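Long-range contacts in galactose mutarotase-like protein (Clostridium acetobutylicum, PDB 3OS7), which probably binds a carbohydrate and may act as an aldose 1-epimerase, interconverting the anomers of a sugar: residues L74-P79 with L180-H185; Y184-N189 with I300-S305; V203-D208 with R262-E267; E246-L251 with Y285-N290; S281-L286 with G332-Y337. All coordinates share one frame; numbering follows the deposited sequence. Where two conformers were deposited one is given.

Interaction 1: residues L74-P79 with L180-H185; sequences LPVLFP and LSVGYH
Val-76 and Tyr-184 form an antiparallel non-hydrogen-bonded pair. The valine lies over one face of the phenol ring, CG2 3.8 Å above its plane and toward the rim, while Val-76 CB comes to 3.7 Å from Tyr-184 CE2. On the other side of the sheet Leu-77 covers the backbone of Gly-183 and reaches on with CD1 to 3.6 Å from His-185 N. Backbone bonds hold these pieces in register: Leu-77 and Gly-183 exchange two, and His-185 N gives a third to Pro-75 O at 2.9 Å. Farther along, Phe-78 has CG anti to its backbone N (chi1 -178°), which carries the ring edge to Ser-181 O, 3.2 Å from Phe-78 CD1 and in the ring plane. Tyr-184 OH is hydrogen-bonded to Thr-168, and His-185 NE2 to a tartaric acid, probably from the crystallisation liquor, consistent with a pocket there. The short strand 76-77 thus pairs antiparallel with strand 178-189; strand 151-160 packs against the Val-76 and Tyr-184 side, and strand 297-303 also pairs with strand 178-189.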
# COMPACT_ATOMS: atom_id res chain seq x y z
N LEU A 74 -5.32 -3.55 1.07
CA LEU A 74 -4.10 -2.82 1.44
C LEU A 74 -2.98 -3.82 1.80
O LEU A 74 -2.77 -4.14 2.99
CB LEU A 74 -4.40 -1.89 2.63
CG LEU A 74 -5.42 -0.77 2.41
CD1 LEU A 74 -5.66 0.02 3.67
CD2 LEU A 74 -4.91 0.16 1.30
N PRO A 75 -2.28 -4.34 0.80
CA PRO A 75 -1.18 -5.28 1.01
C PRO A 75 0.11 -4.57 1.39
O PRO A 75 0.68 -3.84 0.59
CB PRO A 75 -1.01 -5.95 -0.36
CG PRO A 75 -2.15 -5.40 -1.21
CD PRO A 75 -2.49 -4.09 -0.64
N VAL A 76 0.61 -4.84 2.59
CA VAL A 76 1.86 -4.22 3.02
C VAL A 76 3.09 -4.93 2.44
O VAL A 76 3.21 -6.15 2.48
CB VAL A 76 1.92 -4.09 4.56
CG1 VAL A 76 2.00 -5.43 5.22
CG2 VAL A 76 3.06 -3.17 4.99
N LEU A 77 4.03 -4.14 1.93
CA LEU A 77 5.18 -4.66 1.20
C LEU A 77 6.47 -4.36 1.94
O LEU A 77 6.67 -3.23 2.42
CB LEU A 77 5.27 -4.02 -0.18
CG LEU A 77 4.01 -4.01 -1.01
CD1 LEU A 77 4.20 -3.23 -2.31
CD2 LEU A 77 3.55 -5.48 -1.30
N PHE A 78 7.37 -5.34 1.97
CA PHE A 78 8.67 -5.23 2.63
C PHE A 78 9.61 -6.23 1.97
O PHE A 78 9.61 -7.41 2.34
CB PHE A 78 8.52 -5.56 4.12
CG PHE A 78 9.80 -5.45 4.95
CD1 PHE A 78 10.59 -4.31 4.92
CD2 PHE A 78 10.18 -6.48 5.81
CE1 PHE A 78 11.72 -4.19 5.68
CE2 PHE A 78 11.31 -6.38 6.59
CZ PHE A 78 12.10 -5.24 6.52
N PRO A 79 10.36 -5.80 0.94
CA PRO A 79 10.42 -4.47 0.36
C PRO A 79 9.30 -4.32 -0.68
O PRO A 79 8.89 -5.33 -1.26
CB PRO A 79 11.75 -4.48 -0.35
CG PRO A 79 11.90 -5.90 -0.82
CD PRO A 79 11.26 -6.74 0.23
N LEU A 180 15.81 -1.12 5.28
CA LEU A 180 14.41 -0.79 5.39
C LEU A 180 13.90 -0.12 4.11
O LEU A 180 14.42 0.90 3.66
CB LEU A 180 14.20 0.21 6.53
CG LEU A 180 12.76 0.70 6.76
CD1 LEU A 180 11.92 -0.38 7.40
CD2 LEU A 180 12.83 1.92 7.63
N SER A 181 12.85 -0.71 3.56
CA SER A 181 12.06 -0.10 2.49
C SER A 181 10.67 -0.72 2.62
O SER A 181 10.54 -1.93 2.77
CB SER A 181 12.69 -0.40 1.16
OG SER A 181 11.95 0.13 0.10
N VAL A 182 9.66 0.12 2.66
CA VAL A 182 8.30 -0.28 2.94
C VAL A 182 7.38 0.35 1.89
O VAL A 182 7.63 1.46 1.43
CB VAL A 182 7.84 0.24 4.33
CG1 VAL A 182 6.36 -0.17 4.64
CG2 VAL A 182 8.76 -0.24 5.42
N GLY A 183 6.27 -0.32 1.60
CA GLY A 183 5.25 0.27 0.76
C GLY A 183 3.97 -0.53 0.83
O GLY A 183 3.83 -1.42 1.68
N TYR A 184 3.02 -0.16 -0.03
CA TYR A 184 1.77 -0.85 -0.13
C TYR A 184 1.40 -1.07 -1.57
O TYR A 184 1.65 -0.24 -2.42
CB TYR A 184 0.64 -0.08 0.50
CG TYR A 184 0.57 -0.20 1.99
CD1 TYR A 184 1.31 0.61 2.81
CD2 TYR A 184 -0.29 -1.13 2.58
CE1 TYR A 184 1.23 0.48 4.17
CE2 TYR A 184 -0.37 -1.27 3.92
CZ TYR A 184 0.37 -0.45 4.73
OH TYR A 184 0.27 -0.58 6.10
N HIS A 185 0.74 -2.20 -1.83
CA HIS A 185 0.26 -2.51 -3.18
C HIS A 185 -1.25 -2.23 -3.29
O HIS A 185 -2.01 -3.01 -3.85
CB HIS A 185 0.58 -3.95 -3.46
CG HIS A 185 0.67 -4.30 -4.90
ND1 HIS A 185 -0.41 -4.24 -5.75
CD2 HIS A 185 1.71 -4.77 -5.64
CE1 HIS A 185 -0.04 -4.64 -6.96
NE2 HIS A 185 1.24 -4.97 -6.92

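Interaction 2: residues Y184-N189 with I300-S305; sequences YHSAFN and IEPQTS
Two backbone hydrogen bonds tie Tyr-184 and Ser-186 to the strand carrying Ile-300 and Pro-302: Tyr-184 N gives to Pro-302 O at 3.0 Å, and Ile-300 N to Ser-186 O at 2.9 Å. Between them Glu-301 CA approaches Tyr-184 O at 3.1 Å, with a bent CH geometry of 122° at the hydrogen.

The polar side-chain contact is a stack. The carboxylate of Glu-301 lies over one face of the His-185 ring, the two planes 27° apart, with Glu-301 OE2 3.3 Å from His-185 CE1. The Glu-301 chain, extended beyond CG (chi2 178°), runs beside the histidine, pointing the same way. Although OE2 is also near NE2, the angle is poor for a hydrogen bond.

Apolar contacts lie elsewhere: Ile-300 CB meets Phe-188 CE2 at 3.9 Å, the side chains crossing at about a right angle, and Pro-302 CD sits 4.2 Å from Tyr-184 CB.

With Glu-301 over the ring face, His-185 NE2 bonds a tartaric acid, probably from the crystallisation liquor, and not Glu-301. A carboxylate laid over an imidazole beside a bound hydroxy acid is consistent with a sugar pocket; aldose 1-epimerase active sites hold a histidine and a glutamate, and these two are possibly the equivalents.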
# COMPACT_ATOMS: atom_id res chain seq x y z
N TYR A 184 3.02 -0.16 -0.03
CA TYR A 184 1.77 -0.85 -0.13
C TYR A 184 1.40 -1.07 -1.57
O TYR A 184 1.65 -0.24 -2.42
CB TYR A 184 0.64 -0.08 0.50
CG TYR A 184 0.57 -0.20 1.99
CD1 TYR A 184 1.31 0.61 2.81
CD2 TYR A 184 -0.29 -1.13 2.58
CE1 TYR A 184 1.23 0.48 4.17
CE2 TYR A 184 -0.37 -1.27 3.92
CZ TYR A 184 0.37 -0.45 4.73
OH TYR A 184 0.27 -0.58 6.10
N HIS A 185 0.74 -2.20 -1.83
CA HIS A 185 0.26 -2.51 -3.18
C HIS A 185 -1.25 -2.23 -3.29
O HIS A 185 -2.01 -3.01 -3.85
CB HIS A 185 0.58 -3.95 -3.46
CG HIS A 185 0.67 -4.30 -4.90
ND1 HIS A 185 -0.41 -4.24 -5.75
CD2 HIS A 185 1.71 -4.77 -5.64
CE1 HIS A 185 -0.04 -4.64 -6.96
NE2 HIS A 185 1.24 -4.97 -6.92
N SER A 186 -1.66 -1.07 -2.80
CA SER A 186 -3.06 -0.77 -2.55
C SER A 186 -3.95 -0.85 -3.81
O SER A 186 -3.66 -0.23 -4.83
CB SER A 186 -3.15 0.63 -1.93
OG SER A 186 -2.20 0.73 -0.87
N ALA A 187 -5.05 -1.60 -3.69
CA ALA A 187 -5.93 -1.93 -4.82
C ALA A 187 -7.29 -1.24 -4.69
O ALA A 187 -8.05 -1.51 -3.75
CB ALA A 187 -6.12 -3.46 -4.90
N PHE A 188 -7.57 -0.34 -5.64
CA PHE A 188 -8.75 0.50 -5.63
C PHE A 188 -9.79 0.11 -6.67
O PHE A 188 -9.45 -0.13 -7.81
CB PHE A 188 -8.34 1.96 -5.88
CG PHE A 188 -7.56 2.54 -4.73
CD1 PHE A 188 -8.22 3.10 -3.66
CD2 PHE A 188 -6.19 2.49 -4.72
CE1 PHE A 188 -7.50 3.61 -2.59
CE2 PHE A 188 -5.49 2.99 -3.65
CZ PHE A 188 -6.16 3.55 -2.59
N ASN A 189 -11.05 0.16 -6.26
CA ASN A 189 -12.16 -0.04 -7.17
C ASN A 189 -12.24 1.16 -8.13
O ASN A 189 -12.29 2.30 -7.69
CB ASN A 189 -13.47 -0.16 -6.40
CG ASN A 189 -13.60 -1.47 -5.66
OD1 ASN A 189 -13.27 -2.54 -6.19
ND2 ASN A 189 -14.09 -1.39 -4.43
N ILE A 300 -2.42 1.74 -6.64
CA ILE A 300 -1.72 3.01 -6.39
C ILE A 300 -0.85 2.73 -5.18
O ILE A 300 -1.35 2.54 -4.07
CB ILE A 300 -2.72 4.16 -6.14
CG1 ILE A 300 -3.60 4.38 -7.37
CG2 ILE A 300 -1.95 5.46 -5.80
CD1 ILE A 300 -4.75 5.43 -7.15
N GLU A 301 0.47 2.67 -5.41
CA GLU A 301 1.40 1.95 -4.56
C GLU A 301 2.49 2.88 -3.98
O GLU A 301 3.53 3.04 -4.58
CB GLU A 301 2.03 0.81 -5.35
CG GLU A 301 1.02 -0.06 -6.17
CD GLU A 301 1.72 -1.16 -6.99
OE1 GLU A 301 2.87 -1.49 -6.70
OE2 GLU A 301 1.12 -1.69 -7.95
N PRO A 302 2.24 3.44 -2.80
CA PRO A 302 3.24 4.27 -2.16
C PRO A 302 4.42 3.46 -1.69
O PRO A 302 4.25 2.30 -1.29
CB PRO A 302 2.50 4.89 -0.99
CG PRO A 302 1.42 3.96 -0.68
CD PRO A 302 1.01 3.34 -1.98
N GLN A 303 5.60 4.07 -1.72
CA GLN A 303 6.85 3.43 -1.28
C GLN A 303 7.75 4.43 -0.60
O GLN A 303 7.78 5.59 -0.98
CB GLN A 303 7.63 2.83 -2.49
CG GLN A 303 6.83 2.01 -3.44
CD GLN A 303 7.63 1.30 -4.53
OE1 GLN A 303 7.13 0.38 -5.16
NE2 GLN A 303 8.88 1.71 -4.75
N THR A 304 8.50 3.98 0.41
CA THR A 304 9.50 4.83 1.06
C THR A 304 10.71 5.13 0.19
O THR A 304 11.44 6.09 0.44
CB THR A 304 9.99 4.20 2.38
OG1 THR A 304 10.55 2.90 2.11
CG2 THR A 304 8.83 4.09 3.35
N SER A 305 10.95 4.31 -0.81
CA SER A 305 12.13 4.41 -1.61
C SER A 305 11.83 3.97 -3.03
O SER A 305 10.80 3.36 -3.31
CB SER A 305 13.27 3.59 -1.01
OG SER A 305 13.09 2.19 -1.12

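Interaction 3: residues V203-D208 with R262-E267; sequences VKISID and RGACIE
Lys-204 and Cys-265 satisfy each other's backbone in an antiparallel hydrogen-bonded pair: Lys-204 N gives to Cys-265 O, and Cys-265 N to Lys-204 O, both at 2.9 Å. Farther along, Ser-206 N gives to Gly-263 O at 2.9 Å, and the serine side chain takes over where strand pairing stops. A chi1 of 59° sets OG between the backbone N and the carbonyl carbon, where Gly-263 N reaches it; the bond from Gly-263 N to Ser-206 OG is 2.9 Å long, with 169° at the hydrogen. OG gives its own proton to Lys-252 O, so it both accepts and donates. Ser-206 is also the centre of an inverse gamma turn, closed by Ile-207 N giving to Ile-205 O. Next door, Arg-262 NE pairs with Asp-253 and NH1 bonds Tyr-283 O.

On the face of Lys-204 and Cys-265, the lysine chain extends past the sulfur, Lys-204 CB lying 3.9 Å from Cys-265 SG, and ends in a salt bridge. Lys-204 NZ is 3.0 Å from Glu-267 OE2 on its syn side, 34° out of the carboxylate plane, with only a weak second bond to OE1. Arg-274 is a further salt-bridge partner of OE2. On the other face Val-203 CG2 and Ile-266 CG1 meet at 4.1 Å.

Two cations converge on one carboxylate oxygen, which should favour the ionised form of Glu-267. One face is thus charge-paired, the other hydrocarbon.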
# COMPACT_ATOMS: atom_id res chain seq x y z
N VAL A 203 -7.71 9.76 -12.28
CA VAL A 203 -6.72 9.63 -11.19
C VAL A 203 -5.73 10.82 -11.19
O VAL A 203 -5.14 11.14 -12.21
CB VAL A 203 -5.94 8.30 -11.25
CG1 VAL A 203 -4.87 8.29 -10.16
CG2 VAL A 203 -6.92 7.12 -11.01
N LYS A 204 -5.60 11.49 -10.04
CA LYS A 204 -4.57 12.52 -9.83
C LYS A 204 -3.58 12.02 -8.81
O LYS A 204 -3.94 11.27 -7.92
CB LYS A 204 -5.19 13.82 -9.32
CG LYS A 204 -6.18 14.43 -10.31
CD LYS A 204 -7.02 15.53 -9.67
CE LYS A 204 -7.91 16.18 -10.71
NZ LYS A 204 -8.62 17.36 -10.16
N ILE A 205 -2.32 12.37 -8.99
CA ILE A 205 -1.24 11.94 -8.12
C ILE A 205 -0.25 13.10 -8.02
O ILE A 205 0.10 13.69 -9.03
CB ILE A 205 -0.46 10.72 -8.66
CG1 ILE A 205 -1.39 9.55 -8.99
CG2 ILE A 205 0.62 10.27 -7.64
CD1 ILE A 205 -0.66 8.39 -9.76
N SER A 206 0.27 13.35 -6.81
CA SER A 206 1.19 14.49 -6.60
C SER A 206 2.62 14.11 -7.01
O SER A 206 3.50 14.01 -6.17
CB SER A 206 1.11 14.97 -5.14
OG SER A 206 1.44 13.94 -4.22
N ILE A 207 2.81 13.89 -8.31
CA ILE A 207 4.07 13.42 -8.83
C ILE A 207 5.07 14.55 -8.96
O ILE A 207 4.70 15.70 -9.20
CB ILE A 207 3.90 12.71 -10.18
CG1 ILE A 207 3.30 13.64 -11.25
CG2 ILE A 207 3.05 11.44 -10.01
CD1 ILE A 207 3.33 13.08 -12.71
N ASP A 208 6.34 14.19 -8.79
CA ASP A 208 7.48 15.06 -8.99
C ASP A 208 8.12 14.69 -10.33
O ASP A 208 7.86 15.35 -11.33
CB ASP A 208 8.46 14.89 -7.82
CG ASP A 208 9.61 15.88 -7.84
OD1 ASP A 208 9.65 16.76 -8.74
OD2 ASP A 208 10.45 15.79 -6.92
N ARG A 262 -0.11 15.51 -0.12
CA ARG A 262 0.67 14.52 -0.83
C ARG A 262 -0.18 13.25 -0.94
O ARG A 262 -0.81 12.82 0.02
CB ARG A 262 1.98 14.22 -0.11
CG ARG A 262 2.84 13.11 -0.76
CD ARG A 262 4.11 12.75 0.04
NE ARG A 262 4.98 13.90 0.02
CZ ARG A 262 6.30 13.90 -0.10
NH1 ARG A 262 7.00 12.80 -0.22
NH2 ARG A 262 6.93 15.07 -0.12
N GLY A 263 -0.23 12.70 -2.16
CA GLY A 263 -0.95 11.46 -2.38
C GLY A 263 -1.70 11.45 -3.68
O GLY A 263 -1.27 12.06 -4.65
N ALA A 264 -2.80 10.72 -3.67
CA ALA A 264 -3.58 10.50 -4.87
C ALA A 264 -5.04 10.70 -4.59
O ALA A 264 -5.51 10.69 -3.45
CB ALA A 264 -3.31 9.06 -5.44
N CYS A 265 -5.79 10.88 -5.68
CA CYS A 265 -7.22 10.81 -5.59
C CYS A 265 -7.82 10.26 -6.86
O CYS A 265 -7.19 10.28 -7.91
CB CYS A 265 -7.86 12.14 -5.22
SG CYS A 265 -7.86 13.40 -6.51
N ILE A 266 -9.03 9.73 -6.70
CA ILE A 266 -9.80 9.16 -7.81
C ILE A 266 -11.13 9.92 -7.81
O ILE A 266 -11.86 9.89 -6.82
CB ILE A 266 -10.07 7.66 -7.65
CG1 ILE A 266 -8.79 6.89 -7.35
CG2 ILE A 266 -10.80 7.11 -8.91
CD1 ILE A 266 -9.03 5.37 -7.03
N GLU A 267 -11.39 10.64 -8.89
CA GLU A 267 -12.54 11.53 -9.03
C GLU A 267 -13.53 10.91 -10.01
O GLU A 267 -13.14 10.52 -11.12
CB GLU A 267 -12.14 12.91 -9.56
CG GLU A 267 -11.38 13.76 -8.53
CD GLU A 267 -10.98 15.12 -9.02
OE1 GLU A 267 -11.28 15.47 -10.18
OE2 GLU A 267 -10.38 15.87 -8.22

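Interaction 4: residues E246-L251 with Y285-N290; sequences ESLFSL and YLVIWN
Glu-246 lies against the indole of Trp-289 at one end of an antiparallel strand pair. Its chain is extended from CB outward (chi1 -175°), CG lying opposite the backbone N. Glu-246 CB lies at the ring edge, in plane, 4.0 Å from Trp-289 CD1; Glu-246 CG comes closer to the same CD1, at 3.8 Å, and Glu-246 CD is again 4.0 Å from it. At the tip the carboxylate stands nearly perpendicular to the indole, the planes 79° apart. Glu-246 OE1 accepts a bond from a water at 2.9 Å.

Leu-248 CD1 and Val-287 CG2 meet at 3.8 Å on the same face; Phe-249 and Ile-288 touch on the other. Four backbone bonds join Ser-247 with Ile-288 and Phe-249 with Leu-286; the one from Phe-249 N to Leu-286 O is nearly straight, at 178°.

Trp-289 also touches Glu-301 and lies about 3 Å from a tartaric acid, probably from the crystallisation liquor, so this end borders the probable pocket. Glutamate and indole meet mainly through carbon; their polar ends are joined by one water, weakly on the NE1 side.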
# COMPACT_ATOMS: atom_id res chain seq x y z
N GLU A 246 1.78 1.28 -16.23
CA GLU A 246 2.71 0.73 -15.23
C GLU A 246 3.86 1.72 -15.13
O GLU A 246 4.72 1.75 -16.01
CB GLU A 246 3.22 -0.68 -15.61
CG GLU A 246 4.08 -1.31 -14.53
CD GLU A 246 4.59 -2.73 -14.87
OE1 GLU A 246 4.11 -3.34 -15.85
OE2 GLU A 246 5.47 -3.22 -14.12
N SER A 247 3.83 2.57 -14.10
CA SER A 247 4.76 3.69 -14.04
C SER A 247 5.30 3.93 -12.65
O SER A 247 4.61 3.75 -11.66
CB SER A 247 4.03 4.96 -14.48
OG SER A 247 3.62 4.89 -15.83
N LEU A 248 6.53 4.44 -12.59
CA LEU A 248 7.17 4.79 -11.33
C LEU A 248 7.41 6.31 -11.26
O LEU A 248 8.06 6.87 -12.16
CB LEU A 248 8.51 4.07 -11.22
CG LEU A 248 9.42 4.43 -10.07
CD1 LEU A 248 8.79 4.14 -8.69
CD2 LEU A 248 10.78 3.72 -10.25
N PHE A 249 6.92 6.94 -10.19
CA PHE A 249 7.14 8.37 -9.96
C PHE A 249 7.75 8.61 -8.60
O PHE A 249 7.50 7.86 -7.66
CB PHE A 249 5.80 9.11 -10.00
CG PHE A 249 5.12 9.06 -11.35
CD1 PHE A 249 5.54 9.89 -12.40
CD2 PHE A 249 4.10 8.17 -11.57
CE1 PHE A 249 4.91 9.84 -13.64
CE2 PHE A 249 3.47 8.12 -12.79
CZ PHE A 249 3.88 8.95 -13.84
N SER A 250 8.52 9.69 -8.48
CA SER A 250 8.72 10.28 -7.16
C SER A 250 7.53 11.18 -6.80
O SER A 250 6.81 11.64 -7.68
CB SER A 250 10.04 11.04 -7.08
OG SER A 250 10.21 11.90 -8.19
N LEU A 251 7.38 11.46 -5.52
CA LEU A 251 6.27 12.25 -5.01
C LEU A 251 6.75 13.59 -4.48
O LEU A 251 7.88 13.72 -4.02
CB LEU A 251 5.58 11.52 -3.86
CG LEU A 251 4.83 10.23 -4.26
CD1 LEU A 251 4.29 9.55 -3.01
CD2 LEU A 251 3.72 10.55 -5.24
N TYR A 285 8.05 7.70 -3.16
CA TYR A 285 7.88 7.17 -4.50
C TYR A 285 6.53 6.47 -4.59
O TYR A 285 5.90 6.21 -3.57
CB TYR A 285 9.00 6.16 -4.88
CG TYR A 285 10.31 6.82 -5.16
CD1 TYR A 285 11.20 7.12 -4.12
CD2 TYR A 285 10.66 7.18 -6.46
CE1 TYR A 285 12.41 7.77 -4.39
CE2 TYR A 285 11.89 7.80 -6.73
CZ TYR A 285 12.75 8.10 -5.70
OH TYR A 285 13.95 8.73 -5.98
N LEU A 286 6.09 6.23 -5.82
CA LEU A 286 4.80 5.60 -6.02
C LEU A 286 4.80 4.91 -7.37
O LEU A 286 5.32 5.45 -8.36
CB LEU A 286 3.70 6.65 -5.96
CG LEU A 286 2.26 6.18 -6.18
CD1 LEU A 286 1.35 7.04 -5.34
CD2 LEU A 286 1.86 6.24 -7.65
N VAL A 287 4.22 3.71 -7.37
CA VAL A 287 4.00 2.94 -8.58
C VAL A 287 2.50 2.94 -8.83
O VAL A 287 1.71 2.76 -7.90
CB VAL A 287 4.54 1.50 -8.49
CG1 VAL A 287 3.99 0.63 -9.65
CG2 VAL A 287 6.07 1.53 -8.44
N ILE A 288 2.10 3.24 -10.06
CA ILE A 288 0.72 3.09 -10.46
C ILE A 288 0.72 1.96 -11.49
O ILE A 288 1.51 1.96 -12.44
CB ILE A 288 0.07 4.38 -11.00
CG1 ILE A 288 -1.37 4.07 -11.48
CG2 ILE A 288 0.93 5.08 -12.10
CD1 ILE A 288 -2.21 5.26 -11.77
N TRP A 289 -0.16 0.99 -11.29
CA TRP A 289 -0.26 -0.18 -12.14
C TRP A 289 -1.74 -0.56 -12.20
O TRP A 289 -2.33 -0.81 -11.16
CB TRP A 289 0.56 -1.32 -11.57
CG TRP A 289 0.36 -2.65 -12.25
CD1 TRP A 289 0.84 -3.03 -13.46
CD2 TRP A 289 -0.37 -3.79 -11.73
NE1 TRP A 289 0.47 -4.34 -13.73
CE2 TRP A 289 -0.27 -4.82 -12.68
CE3 TRP A 289 -1.11 -4.02 -10.55
CZ2 TRP A 289 -0.88 -6.07 -12.49
CZ3 TRP A 289 -1.70 -5.26 -10.37
CH2 TRP A 289 -1.59 -6.26 -11.34
N ASN A 290 -2.32 -0.58 -13.40
CA ASN A 290 -3.76 -0.84 -13.51
C ASN A 290 -4.12 -2.22 -14.09
O ASN A 290 -5.25 -2.39 -14.50
CB ASN A 290 -4.44 0.26 -14.32
CG ASN A 290 -4.01 0.27 -15.78
OD1 ASN A 290 -3.12 -0.49 -16.18
ND2 ASN A 290 -4.62 1.15 -16.59
O HOH W 1 1.46 -3.96 -16.98

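Interaction 5: residues S281-L286 with G332-Y337; sequences SEYKYL and GVCKLY
The Tyr-283 ring meets the sulfur of Cys-334 obliquely, a Cys sulfur-aromatic contact with Cys-334 SG 4.2 Å from the Tyr-283 ring centroid and 41° off its normal. Val-333 O lies at the ring edge, near its plane, and Gly-332 CA approaches obliquely, 4.2 Å from Tyr-283 CE2. The contact bridges a turn and a strand of the beta-sandwich (supersandwich) fold of the galactose mutarotase family: Tyr-283 precedes strand 285-289, whereas Gly-332 to Cys-334 belong to strand 329-340. Next to the tyrosine, Lys-284 and Tyr-285 both face Gln-303 in a classic beta bulge.

Cys-334 SG is anti to its carbonyl carbon (chi1 -65°), which turns it to the CE2 side of the ring, 3.5 Å from Tyr-283 CE2. Glu-282 is bent at chi2 (80°), and its OE1, hydrogen-bonded to Ser-280 OG, comes only within 4.1 Å of Gly-332 CA. Thr-168, Tyr-184 and Pro-302 also pack against Tyr-283. A water links the segments: it lies 2.7 Å from Tyr-283 OH and gives a weak hydrogen bond to Gly-332 O at 3.1 Å.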
# COMPACT_ATOMS: atom_id res chain seq x y z
N SER A 281 4.90 12.22 4.39
CA SER A 281 6.18 12.53 3.74
C SER A 281 7.16 11.38 3.74
O SER A 281 8.15 11.39 2.99
CB SER A 281 6.86 13.73 4.43
OG SER A 281 6.08 14.88 4.32
N GLU A 282 6.93 10.38 4.60
CA GLU A 282 7.77 9.19 4.59
C GLU A 282 7.66 8.43 3.28
O GLU A 282 8.58 7.66 2.91
CB GLU A 282 7.42 8.25 5.76
CG GLU A 282 7.95 8.72 7.13
CD GLU A 282 7.11 9.80 7.77
OE1 GLU A 282 5.95 10.03 7.36
OE2 GLU A 282 7.60 10.44 8.71
N TYR A 283 6.56 8.64 2.56
CA TYR A 283 6.36 7.98 1.26
C TYR A 283 6.87 8.89 0.16
O TYR A 283 6.37 10.00 -0.04
CB TYR A 283 4.90 7.59 1.07
CG TYR A 283 4.44 6.58 2.06
CD1 TYR A 283 4.87 5.26 1.97
CD2 TYR A 283 3.65 6.94 3.13
CE1 TYR A 283 4.47 4.30 2.93
CE2 TYR A 283 3.26 5.99 4.11
CZ TYR A 283 3.66 4.67 3.98
OH TYR A 283 3.25 3.73 4.92
N LYS A 284 7.95 8.45 -0.50
CA LYS A 284 8.69 9.28 -1.42
C LYS A 284 8.55 8.91 -2.89
O LYS A 284 8.90 9.70 -3.78
CB LYS A 284 10.14 9.24 -0.99
CG LYS A 284 10.29 9.79 0.47
CD LYS A 284 11.67 9.93 0.96
CE LYS A 284 11.66 10.30 2.49
NZ LYS A 284 10.87 11.55 2.80
N TYR A 285 8.05 7.70 -3.16
CA TYR A 285 7.88 7.17 -4.50
C TYR A 285 6.53 6.47 -4.59
O TYR A 285 5.90 6.21 -3.57
CB TYR A 285 9.00 6.16 -4.88
CG TYR A 285 10.31 6.82 -5.16
CD1 TYR A 285 11.20 7.12 -4.12
CD2 TYR A 285 10.66 7.18 -6.46
CE1 TYR A 285 12.41 7.77 -4.39
CE2 TYR A 285 11.89 7.80 -6.73
CZ TYR A 285 12.75 8.10 -5.70
OH TYR A 285 13.95 8.73 -5.98
N LEU A 286 6.09 6.23 -5.82
CA LEU A 286 4.80 5.60 -6.02
C LEU A 286 4.80 4.91 -7.37
O LEU A 286 5.32 5.45 -8.36
CB LEU A 286 3.70 6.65 -5.96
CG LEU A 286 2.26 6.18 -6.18
CD1 LEU A 286 1.35 7.04 -5.34
CD2 LEU A 286 1.86 6.24 -7.65
N GLY A 332 4.99 5.43 9.17
CA GLY A 332 4.39 6.27 8.15
C GLY A 332 2.89 6.23 8.30
O GLY A 332 2.35 5.25 8.83
N VAL A 333 2.22 7.29 7.86
CA VAL A 333 0.77 7.38 7.95
C VAL A 333 0.13 7.65 6.60
O VAL A 333 0.58 8.53 5.85
CB VAL A 333 0.39 8.53 8.88
CG1 VAL A 333 -1.11 8.67 9.01
CG2 VAL A 333 1.05 8.37 10.24
N CYS A 334 -0.95 6.93 6.31
CA CYS A 334 -1.82 7.23 5.15
C CYS A 334 -3.24 7.35 5.62
O CYS A 334 -3.59 6.84 6.71
CB CYS A 334 -1.73 6.14 4.10
SG CYS A 334 -0.12 5.99 3.32
N LYS A 335 -4.05 8.09 4.87
CA LYS A 335 -5.45 8.26 5.17
C LYS A 335 -6.26 7.99 3.92
O LYS A 335 -5.86 8.35 2.83
CB LYS A 335 -5.72 9.68 5.68
CG LYS A 335 -5.07 9.98 6.99
CD LYS A 335 -5.27 11.43 7.41
CE LYS A 335 -4.51 11.74 8.69
NZ LYS A 335 -4.72 13.16 9.13
N LEU A 336 -7.40 7.33 4.10
CA LEU A 336 -8.32 7.09 2.99
C LEU A 336 -9.69 7.64 3.42
O LEU A 336 -10.19 7.31 4.48
CB LEU A 336 -8.44 5.59 2.74
CG LEU A 336 -7.32 4.93 1.97
CD1 LEU A 336 -7.51 3.39 2.02
CD2 LEU A 336 -7.32 5.42 0.53
N TYR A 337 -10.29 8.46 2.57
CA TYR A 337 -11.59 9.06 2.86
C TYR A 337 -12.30 9.45 1.58
O TYR A 337 -11.71 9.47 0.50
CB TYR A 337 -11.46 10.30 3.77
CG TYR A 337 -10.41 11.33 3.40
CD1 TYR A 337 -9.09 11.17 3.80
CD2 TYR A 337 -10.75 12.52 2.72
CE1 TYR A 337 -8.13 12.12 3.49
CE2 TYR A 337 -9.81 13.47 2.43
CZ TYR A 337 -8.48 13.27 2.80
OH TYR A 337 -7.49 14.19 2.54
O HOH W 2 0.93 3.95 6.36

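How the interactions relate
Interactions 1 and 2 share Tyr-184 and His-185, so strand 178-189 is held by 74-79 on one side and 300-305 on the other; Ser-181 OG and Ser-305 OG, 2.6 Å apart, join them again. Strand 297-303 pairs in turn with 285-289 (Glu-301 N to Val-287 O, 2.8 Å), and Asp-208 N to Ser-250 O, also 2.8 Å, ties interaction 3 to interaction 4. The segments of interactions 4 and 5 overlap at Tyr-285 and Leu-286, though these take no part in contact 5. His-185 CE1 touches Trp-289 CE3 at 3.8 Å; both side chains lie about 3 Å from the tartaric acid, probably from the crystallisation liquor, bringing interactions 1, 2 and 4 to a probable sugar pocket.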